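Tyrosine--tRNA ligase (Aeropyrum pernix, PDB 2CYA) probably catalyses the ATP-dependent activation of tyrosine and its transfer to the acceptor end of tRNA(Tyr), working as a homodimer. Local coordinates at residues A[10-15]-A[62-67]; A[16-21]-A[210-215]; A[55-60]-A[103-108]. All coordinates share one frame; numbering follows the deposited sequence.

Interaction 1: residues A[10-15]-A[62-67]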
loop_
_atom_site.group_PDB
_atom_site.type_symbol
_atom_site.label_atom_id
_atom_site.label_comp_id
_atom_site.label_asym_id
_atom_site.label_seq_id
_atom_site.Cartn_x
_atom_site.Cartn_y
_atom_site.Cartn_z
ATOM N N PHE A 10 -12.456 -34.254 5.790
ATOM C CA PHE A 10 -12.026 -33.486 6.935
ATOM C C PHE A 10 -10.771 -34.055 7.592
ATOM O O PHE A 10 -9.798 -33.320 7.794
ATOM C CB PHE A 10 -13.132 -33.381 7.980
ATOM C CG PHE A 10 -12.720 -32.615 9.214
ATOM C CD1 PHE A 10 -12.806 -31.232 9.253
ATOM C CD2 PHE A 10 -12.210 -33.282 10.323
ATOM C CE1 PHE A 10 -12.388 -30.516 10.378
ATOM C CE2 PHE A 10 -11.786 -32.585 11.453
ATOM C CZ PHE A 10 -11.875 -31.196 11.482
ATOM N N ASN A 11 -10.776 -35.350 7.926
ATOM C CA ASN A 11 -9.597 -35.942 8.581
ATOM C C ASN A 11 -8.365 -35.872 7.691
ATOM O O ASN A 11 -7.247 -35.780 8.178
ATOM C CB ASN A 11 -9.839 -37.397 8.976
ATOM C CG ASN A 11 -10.883 -37.544 10.063
ATOM O OD1 ASN A 11 -10.910 -36.783 11.031
ATOM N ND2 ASN A 11 -11.740 -38.544 9.916
ATOM N N ARG A 12 -8.578 -35.930 6.389
ATOM C CA ARG A 12 -7.480 -35.853 5.446
ATOM C C ARG A 12 -6.885 -34.435 5.476
ATOM O O ARG A 12 -5.673 -34.262 5.430
ATOM C CB ARG A 12 -7.983 -36.184 4.043
ATOM C CG ARG A 12 -7.147 -35.588 2.921
ATOM C CD ARG A 12 -6.709 -36.657 1.958
ATOM N NE ARG A 12 -5.822 -37.608 2.626
ATOM C CZ ARG A 12 -5.544 -38.821 2.159
ATOM N NH1 ARG A 12 -6.088 -39.234 1.020
ATOM N NH2 ARG A 12 -4.717 -39.618 2.828
ATOM N N ILE A 13 -7.756 -33.433 5.549
ATOM C CA ILE A 13 -7.329 -32.040 5.605
ATOM C C ILE A 13 -6.758 -31.707 6.982
ATOM O O ILE A 13 -5.738 -31.024 7.089
ATOM C CB ILE A 13 -8.518 -31.078 5.303
ATOM C CG1 ILE A 13 -8.899 -31.183 3.833
ATOM C CG2 ILE A 13 -8.158 -29.655 5.666
ATOM C CD1 ILE A 13 -10.183 -30.476 3.488
ATOM N N ALA A 14 -7.398 -32.201 8.037
ATOM C CA ALA A 14 -6.946 -31.908 9.392
ATOM C C ALA A 14 -5.688 -32.633 9.846
ATOM O O ALA A 14 -4.962 -32.132 10.704
ATOM C CB ALA A 14 -8.066 -32.187 10.387
ATOM N N ARG A 15 -5.433 -33.805 9.276
ATOM C CA ARG A 15 -4.280 -34.618 9.661
ATOM C C ARG A 15 -2.965 -33.840 9.797
ATOM O O ARG A 15 -2.505 -33.196 8.860
ATOM C CB ARG A 15 -4.121 -35.797 8.674
ATOM C CG ARG A 15 -3.068 -35.614 7.588
ATOM C CD ARG A 15 -3.450 -36.260 6.249
ATOM N NE ARG A 15 -3.498 -37.712 6.301
ATOM C CZ ARG A 15 -3.032 -38.511 5.343
ATOM N NH1 ARG A 15 -2.474 -37.996 4.250
ATOM N NH2 ARG A 15 -3.125 -39.829 5.479
ATOM N N LEU A 62 -4.891 -31.398 0.757
ATOM C CA LEU A 62 -6.013 -30.559 0.326
ATOM C C LEU A 62 -6.451 -30.884 -1.088
ATOM O O LEU A 62 -7.648 -30.982 -1.360
ATOM C CB LEU A 62 -5.668 -29.070 0.434
ATOM C CG LEU A 62 -6.107 -28.460 1.762
ATOM C CD1 LEU A 62 -5.381 -29.150 2.911
ATOM C CD2 LEU A 62 -5.812 -26.972 1.769
ATOM N N VAL A 63 -5.487 -31.060 -1.986
ATOM C CA VAL A 63 -5.811 -31.397 -3.371
ATOM C C VAL A 63 -6.570 -32.733 -3.458
ATOM O O VAL A 63 -7.536 -32.852 -4.207
ATOM C CB VAL A 63 -4.529 -31.519 -4.236
ATOM C CG1 VAL A 63 -4.858 -32.172 -5.590
ATOM C CG2 VAL A 63 -3.913 -30.141 -4.449
ATOM N N GLU A 64 -6.133 -33.734 -2.698
ATOM C CA GLU A 64 -6.790 -35.045 -2.740
ATOM C C GLU A 64 -8.133 -34.987 -2.033
ATOM O O GLU A 64 -8.964 -35.874 -2.197
ATOM C CB GLU A 64 -5.888 -36.135 -2.120
ATOM C CG GLU A 64 -4.523 -36.261 -2.824
ATOM C CD GLU A 64 -3.613 -37.351 -2.247
ATOM O OE1 GLU A 64 -3.672 -37.639 -1.024
ATOM O OE2 GLU A 64 -2.814 -37.905 -3.030
ATOM N N ALA A 65 -8.353 -33.931 -1.261
ATOM C CA ALA A 65 -9.618 -33.763 -0.557
ATOM C C ALA A 65 -10.606 -32.939 -1.397
ATOM O O ALA A 65 -11.659 -32.519 -0.911
ATOM C CB ALA A 65 -9.375 -33.108 0.796
ATOM N N GLY A 66 -10.271 -32.711 -2.664
ATOM C CA GLY A 66 -11.174 -31.968 -3.520
ATOM C C GLY A 66 -11.068 -30.442 -3.557
ATOM O O GLY A 66 -11.833 -29.810 -4.280
ATOM N N VAL A 67 -10.139 -29.842 -2.812
ATOM C CA VAL A 67 -9.979 -28.374 -2.818
ATOM C C VAL A 67 -9.260 -27.868 -4.081
ATOM O O VAL A 67 -8.234 -28.416 -4.453
ATOM C CB VAL A 67 -9.168 -27.905 -1.587
ATOM C CG1 VAL A 67 -8.974 -26.382 -1.637
ATOM C CG2 VAL A 67 -9.892 -28.322 -0.281
#

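Interaction 2: residues A[16-21]-A[210-215]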
loop_
_atom_site.group_PDB
_atom_site.type_symbol
_atom_site.label_atom_id
_atom_site.label_comp_id
_atom_site.label_asym_id
_atom_site.label_seq_id
_atom_site.Cartn_x
_atom_site.Cartn_y
_atom_site.Cartn_z
ATOM N N ASN A 16 -2.407 -33.885 11.003
ATOM C CA ASN A 16 -1.139 -33.258 11.338
ATOM C C ASN A 16 -1.069 -31.732 11.425
ATOM O O ASN A 16 0.011 -31.161 11.577
ATOM C CB ASN A 16 -0.060 -33.773 10.390
ATOM C CG ASN A 16 0.291 -35.222 10.656
ATOM O OD1 ASN A 16 0.603 -35.599 11.796
ATOM N ND2 ASN A 16 0.242 -36.048 9.608
ATOM N N THR A 17 -2.212 -31.072 11.337
ATOM C CA THR A 17 -2.229 -29.635 11.448
ATOM C C THR A 17 -2.190 -29.257 12.928
ATOM O O THR A 17 -2.545 -30.061 13.797
ATOM C CB THR A 17 -3.496 -29.075 10.801
ATOM O OG1 THR A 17 -4.646 -29.635 11.446
ATOM C CG2 THR A 17 -3.526 -29.440 9.331
ATOM N N VAL A 18 -1.746 -28.036 13.208
ATOM C CA VAL A 18 -1.677 -27.524 14.572
ATOM C C VAL A 18 -3.060 -26.990 14.968
ATOM O O VAL A 18 -3.478 -27.094 16.120
ATOM C CB VAL A 18 -0.663 -26.358 14.682
ATOM C CG1 VAL A 18 -0.741 -25.721 16.067
ATOM C CG2 VAL A 18 0.735 -26.858 14.414
ATOM N N GLU A 19 -3.767 -26.411 14.007
ATOM C CA GLU A 19 -5.084 -25.871 14.286
ATOM C C GLU A 19 -5.834 -25.600 12.998
ATOM O O GLU A 19 -5.241 -25.471 11.926
ATOM C CB GLU A 19 -4.972 -24.555 15.076
ATOM C CG GLU A 19 -4.569 -23.333 14.216
ATOM C CD GLU A 19 -4.485 -22.029 15.009
ATOM O OE1 GLU A 19 -4.944 -22.011 16.166
ATOM O OE2 GLU A 19 -3.967 -21.014 14.481
ATOM N N ILE A 20 -7.151 -25.524 13.123
ATOM C CA ILE A 20 -8.035 -25.205 12.018
ATOM C C ILE A 20 -9.011 -24.204 12.639
ATOM O O ILE A 20 -9.680 -24.521 13.622
ATOM C CB ILE A 20 -8.804 -26.439 11.507
ATOM C CG1 ILE A 20 -7.854 -27.376 10.758
ATOM C CG2 ILE A 20 -9.948 -26.006 10.570
ATOM C CD1 ILE A 20 -8.502 -28.676 10.327
ATOM N N VAL A 21 -9.049 -22.987 12.099
ATOM C CA VAL A 21 -9.941 -21.943 12.600
ATOM C C VAL A 21 -11.037 -21.651 11.565
ATOM O O VAL A 21 -10.798 -20.859 10.650
ATOM C CB VAL A 21 -9.171 -20.616 12.852
ATOM C CG1 VAL A 21 -10.084 -19.602 13.547
ATOM C CG2 VAL A 21 -7.930 -20.874 13.699
ATOM N N HIS A 210 -3.453 -24.141 9.808
ATOM C CA HIS A 210 -2.049 -23.973 10.132
ATOM C C HIS A 210 -1.251 -25.248 10.390
ATOM O O HIS A 210 -1.639 -26.095 11.207
ATOM C CB HIS A 210 -1.947 -23.026 11.334
ATOM C CG HIS A 210 -2.615 -21.706 11.096
ATOM N ND1 HIS A 210 -3.367 -21.061 12.053
ATOM C CD2 HIS A 210 -2.682 -20.932 9.983
ATOM C CE1 HIS A 210 -3.869 -19.949 11.542
ATOM N NE2 HIS A 210 -3.466 -19.846 10.286
ATOM N N THR A 211 -0.126 -25.348 9.683
ATOM C CA THR A 211 0.796 -26.461 9.790
ATOM C C THR A 211 1.909 -26.123 10.790
ATOM O O THR A 211 2.216 -24.951 11.025
ATOM C CB THR A 211 1.431 -26.772 8.424
ATOM O OG1 THR A 211 2.026 -25.587 7.888
ATOM C CG2 THR A 211 0.370 -27.279 7.465
ATOM N N PRO A 212 2.515 -27.151 11.402
ATOM C CA PRO A 212 3.590 -26.949 12.379
ATOM C C PRO A 212 4.894 -26.458 11.742
ATOM O O PRO A 212 5.199 -26.766 10.597
ATOM C CB PRO A 212 3.736 -28.336 13.021
ATOM C CG PRO A 212 3.402 -29.258 11.883
ATOM C CD PRO A 212 2.188 -28.583 11.254
ATOM N N ILE A 213 5.657 -25.692 12.504
ATOM C CA ILE A 213 6.923 -25.158 12.032
ATOM C C ILE A 213 8.031 -25.902 12.760
ATOM O O ILE A 213 8.213 -25.702 13.963
ATOM C CB ILE A 213 7.021 -23.639 12.349
ATOM C CG1 ILE A 213 5.993 -22.871 11.507
ATOM C CG2 ILE A 213 8.439 -23.121 12.089
ATOM C CD1 ILE A 213 5.815 -21.422 11.916
ATOM N N ILE A 214 8.756 -26.764 12.042
ATOM C CA ILE A 214 9.858 -27.529 12.627
ATOM C C ILE A 214 10.928 -26.603 13.226
ATOM O O ILE A 214 11.368 -25.644 12.586
ATOM C CB ILE A 214 10.522 -28.443 11.577
ATOM C CG1 ILE A 214 9.588 -29.610 11.249
ATOM C CG2 ILE A 214 11.865 -28.954 12.094
ATOM C CD1 ILE A 214 10.218 -30.668 10.380
ATOM N N SER A 215 11.346 -26.906 14.452
ATOM C CA SER A 215 12.348 -26.105 15.153
ATOM C C SER A 215 13.770 -26.235 14.605
ATOM O O SER A 215 14.086 -27.139 13.835
ATOM C CB SER A 215 12.366 -26.476 16.640
ATOM O OG SER A 215 11.079 -26.341 17.219
#

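Interaction 3: residues A[55-60]-A[103-108]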
loop_
_atom_site.group_PDB
_atom_site.type_symbol
_atom_site.label_atom_id
_atom_site.label_comp_id
_atom_site.label_asym_id
_atom_site.label_seq_id
_atom_site.Cartn_x
_atom_site.Cartn_y
_atom_site.Cartn_z
ATOM N N TRP A 55 4.345 -28.274 4.794
ATOM C CA TRP A 55 3.211 -27.651 4.124
ATOM C C TRP A 55 3.018 -28.199 2.701
ATOM O O TRP A 55 1.906 -28.197 2.179
ATOM C CB TRP A 55 3.311 -26.118 4.137
ATOM C CG TRP A 55 4.480 -25.479 3.440
ATOM C CD1 TRP A 55 5.568 -24.892 4.030
ATOM C CD2 TRP A 55 4.613 -25.249 2.029
ATOM N NE1 TRP A 55 6.366 -24.299 3.071
ATOM C CE2 TRP A 55 5.801 -24.503 1.835
ATOM C CE3 TRP A 55 3.834 -25.594 0.910
ATOM C CZ2 TRP A 55 6.234 -24.095 0.569
ATOM C CZ3 TRP A 55 4.259 -25.188 -0.348
ATOM C CH2 TRP A 55 5.457 -24.440 -0.508
ATOM N N MET A 56 4.085 -28.717 2.085
ATOM C CA MET A 56 3.934 -29.282 0.747
ATOM C C MET A 56 3.053 -30.544 0.835
ATOM O O MET A 56 2.190 -30.766 -0.000
ATOM C CB MET A 56 5.302 -29.613 0.142
ATOM C CG MET A 56 6.138 -28.380 -0.209
ATOM S SD MET A 56 7.814 -28.818 -0.745
ATOM C CE MET A 56 8.529 -27.167 -1.129
ATOM N N TYR A 57 3.263 -31.354 1.865
ATOM C CA TYR A 57 2.464 -32.569 2.045
ATOM C C TYR A 57 1.009 -32.191 2.318
ATOM O O TYR A 57 0.083 -32.904 1.912
ATOM C CB TYR A 57 3.005 -33.407 3.216
ATOM C CG TYR A 57 4.388 -33.992 2.975
ATOM C CD1 TYR A 57 4.793 -34.390 1.689
ATOM C CD2 TYR A 57 5.268 -34.204 4.033
ATOM C CE1 TYR A 57 6.025 -34.979 1.473
ATOM C CE2 TYR A 57 6.509 -34.802 3.829
ATOM C CZ TYR A 57 6.884 -35.190 2.546
ATOM O OH TYR A 57 8.109 -35.802 2.352
ATOM N N LYS A 58 0.814 -31.071 3.010
ATOM C CA LYS A 58 -0.526 -30.613 3.323
ATOM C C LYS A 58 -1.202 -30.152 2.028
ATOM O O LYS A 58 -2.399 -30.360 1.843
ATOM C CB LYS A 58 -0.477 -29.501 4.371
ATOM C CG LYS A 58 -1.819 -29.113 4.976
ATOM C CD LYS A 58 -2.702 -30.324 5.349
ATOM C CE LYS A 58 -2.027 -31.276 6.329
ATOM N NZ LYS A 58 -2.940 -32.433 6.621
ATOM N N VAL A 59 -0.435 -29.546 1.123
ATOM C CA VAL A 59 -1.000 -29.124 -0.154
ATOM C C VAL A 59 -1.517 -30.397 -0.819
ATOM O O VAL A 59 -2.635 -30.441 -1.337
ATOM C CB VAL A 59 0.059 -28.455 -1.060
ATOM C CG1 VAL A 59 -0.538 -28.174 -2.439
ATOM C CG2 VAL A 59 0.538 -27.145 -0.414
ATOM N N LYS A 60 -0.697 -31.441 -0.792
ATOM C CA LYS A 60 -1.098 -32.725 -1.372
ATOM C C LYS A 60 -2.413 -33.198 -0.751
ATOM O O LYS A 60 -3.306 -33.618 -1.477
ATOM C CB LYS A 60 -0.022 -33.794 -1.150
ATOM C CG LYS A 60 -0.446 -35.172 -1.679
ATOM C CD LYS A 60 0.728 -36.153 -1.741
ATOM C CE LYS A 60 0.260 -37.543 -2.194
ATOM N NZ LYS A 60 1.369 -38.391 -2.736
ATOM N N GLU A 103 7.044 -31.409 -6.781
ATOM C CA GLU A 103 6.762 -32.499 -7.699
ATOM C C GLU A 103 7.520 -33.748 -7.264
ATOM O O GLU A 103 6.931 -34.816 -7.074
ATOM C CB GLU A 103 7.184 -32.095 -9.118
ATOM C CG GLU A 103 7.286 -33.253 -10.110
ATOM C CD GLU A 103 7.505 -32.778 -11.548
ATOM O OE1 GLU A 103 6.537 -32.787 -12.325
ATOM O OE2 GLU A 103 8.637 -32.386 -11.898
ATOM N N ALA A 104 8.832 -33.596 -7.096
ATOM C CA ALA A 104 9.686 -34.698 -6.679
ATOM C C ALA A 104 9.288 -35.220 -5.304
ATOM O O ALA A 104 9.604 -36.354 -4.960
ATOM C CB ALA A 104 11.134 -34.245 -6.659
ATOM N N ALA A 105 8.600 -34.404 -4.510
ATOM C CA ALA A 105 8.198 -34.851 -3.177
ATOM C C ALA A 105 6.891 -35.632 -3.252
ATOM O O ALA A 105 6.440 -36.205 -2.266
ATOM C CB ALA A 105 8.043 -33.656 -2.224
ATOM N N GLY A 106 6.274 -35.655 -4.423
ATOM C CA GLY A 106 5.046 -36.413 -4.547
ATOM C C GLY A 106 3.790 -35.582 -4.602
ATOM O O GLY A 106 2.692 -36.139 -4.647
ATOM N N VAL A 107 3.918 -34.258 -4.587
ATOM C CA VAL A 107 2.723 -33.422 -4.668
ATOM C C VAL A 107 2.236 -33.459 -6.126
ATOM O O VAL A 107 3.039 -33.400 -7.056
ATOM C CB VAL A 107 3.022 -31.944 -4.282
ATOM C CG1 VAL A 107 1.747 -31.117 -4.368
ATOM C CG2 VAL A 107 3.607 -31.866 -2.883
ATOM N N PRO A 108 0.918 -33.584 -6.344
ATOM C CA PRO A 108 0.384 -33.617 -7.713
ATOM C C PRO A 108 0.340 -32.192 -8.280
ATOM O O PRO A 108 -0.734 -31.594 -8.362
ATOM C CB PRO A 108 -1.016 -34.202 -7.522
ATOM C CG PRO A 108 -1.404 -33.709 -6.158
ATOM C CD PRO A 108 -0.138 -33.862 -5.348
HETATM O O HOH W 1 8.718 -36.736 0.017
#

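Interaction 1: residues A[10-15]-A[62-67]
I13 turns CG1 beside its backbone N (chi1 -70°) and CG2 anti to it, and both branches meet the C-terminal end of helix 51-64 and the turn that follows it. I13 CG1 lies 3.6 Å from CB of A65, and I13 CG2 lies 3.9 Å from CD1 of L62, the I13 and L62 side chains crossing at about a right angle. CD1 of I13 extends the apolar patch, coming to 4.4 Å from CG2 of V67. R12 swings CG away from its own backbone N (chi1 155°) and lays it 4.0 Å from CB of A65; the chain then bends at chi2 and chi3, which carries the guanidinium to E64.

What receives these side chains is a Schellman motif. V67 N bonds to L62 O and G66 N to V63 O, with G66 at a phi of 88° that would jam a CB against the carbonyl O of A65.

On the more exposed side of the contact, R12 NH1 and E64 OE1 form a salt bridge of 3.5 Å. The oxygen sits over one face of the guanidinium, displaced toward its rim, and no N-H points at it, which makes this attraction one of charge alone. With an alanine in place of R12, E64 would probably lose this countercharge and A65 CB the cover of the arginine CG. R15 runs close to R12, its NH1 and NH2 paired with D61 and D288, so the two arginines lie among three carboxylates. I13 also touches L26 of helix 23-32.

Interaction 2: residues A[16-21]-A[210-215]
The H210 imidazole meets the E19 carboxylate at its edge: OE2 of E19 lies only 6° out of the ring plane, though the N-H...O angle of 147° at ND1 marks a bent bond. The two flat groups are not coplanar, and OE2 uses the lone pair pointing away from the other carboxylate oxygen. The ring of H191 also meets that of H210, nearly parallel, and its ND1 is hydrogen-bonded to H210 NE2. E19 holds CG between its backbone N and carbonyl carbon (chi1 77°), which sets its extended chain side by side with H210.

The backbone evidence defines a classic beta bulge, with V18 and E19 both facing H210. V18 N donates to H210 O at 2.8 Å, and H210 N to E19 O at 3.1 Å. This joins the edge strand 19-21, antiparallel, to strand 207-211 of the otherwise parallel Rossmann-fold sheet. V18 CG2, ahead of strand 19-21, packs 3.6 Å from CB of P212, which follows strand 207-211, while N16 O sits 3.4 Å from CD of P212.

The H210 side chain lies about 5 Å from that of Q187, predicted to bind L-tyrosine. The bond from H210 ND1 to E19 OE2 measures 2.5 Å, a length to read with caution. With both ring nitrogens engaged, H210 is held against rotation, and the carboxylate is likely to polarise the imidazole toward carrying its proton on ND1.

Interaction 3: residues A[55-60]-A[103-108]
V107 wedges against one side of helix 51-64, its CG2 resting 3.4 Å from the carbonyl O of M56 and 4.1 Å from CB of M56. The other methyl, CG1 of V107, meets CG1 of V59 at 4.2 Å, where the two valines cross at about a right angle. The turn that presents V107 is a Schellman motif closing helix 88-104: G106 has a phi of 105°, and G106 N bonds back to E103 O. Helices 51-64 and 88-104 are the successive crossovers that link strands 37-42, 68-73 and 113-116, neighbouring parallel strands of the Rossmann fold, so the contact joins two consecutive beta-alpha-beta units.

K60 reaches past V107 toward the turn as a fully extended chain. Its CG passes 3.9 Å from CD of P108, and its NZ donates to the carbonyl O of G106 at 3.2 Å. The ammonium approaches from above the carbonyl plane, 37° out of it and not on a lone pair, which makes this a hydrogen bond to the turn's carbonyl with imperfect geometry. At these backbone angles a CB at G106 would be jammed against the carbonyl O of A105, which calls for glycine. The Y57 ring turns its edge to the turn, A105 O lying near the ring plane, 4.0 Å from CE1 of Y57.

In the next shell, M56 rests on V98, V101 and M102 of helix 88-104, and M102 also backs V107. V59 leans on L182 of strand 180-184. Helix 323-346 adds neighbours, V337 touching Y57 and I341 touching A105. A water completes the link between Y57 and the turn, lying 2.6 Å from OH of Y57 and donating to A105 O at 3.3 Å.

Overall arrangement
Interactions 1 and 3 share helix 51-64, using its C-terminal end and its middle, with centres about 12 Å apart; interaction 2 lies about 14 Å and 16 Å from their centres. Helix 5-14 and strand 19-21 follow each other in the chain, so the N-terminal region meets first helix 51-64 and then strand 207-211 at the sheet edge. K58 ties the three together: its NZ probably hydrogen-bonds to R15 O and I13 O, while its chain packs on T17 and T211. Along the chain, 55-60 and 103-108 both fall between the halves of interaction 2. Together the contacts join the N-terminal region to the catalytic Rossmann fold and, within it, two successive crossover helices to each other.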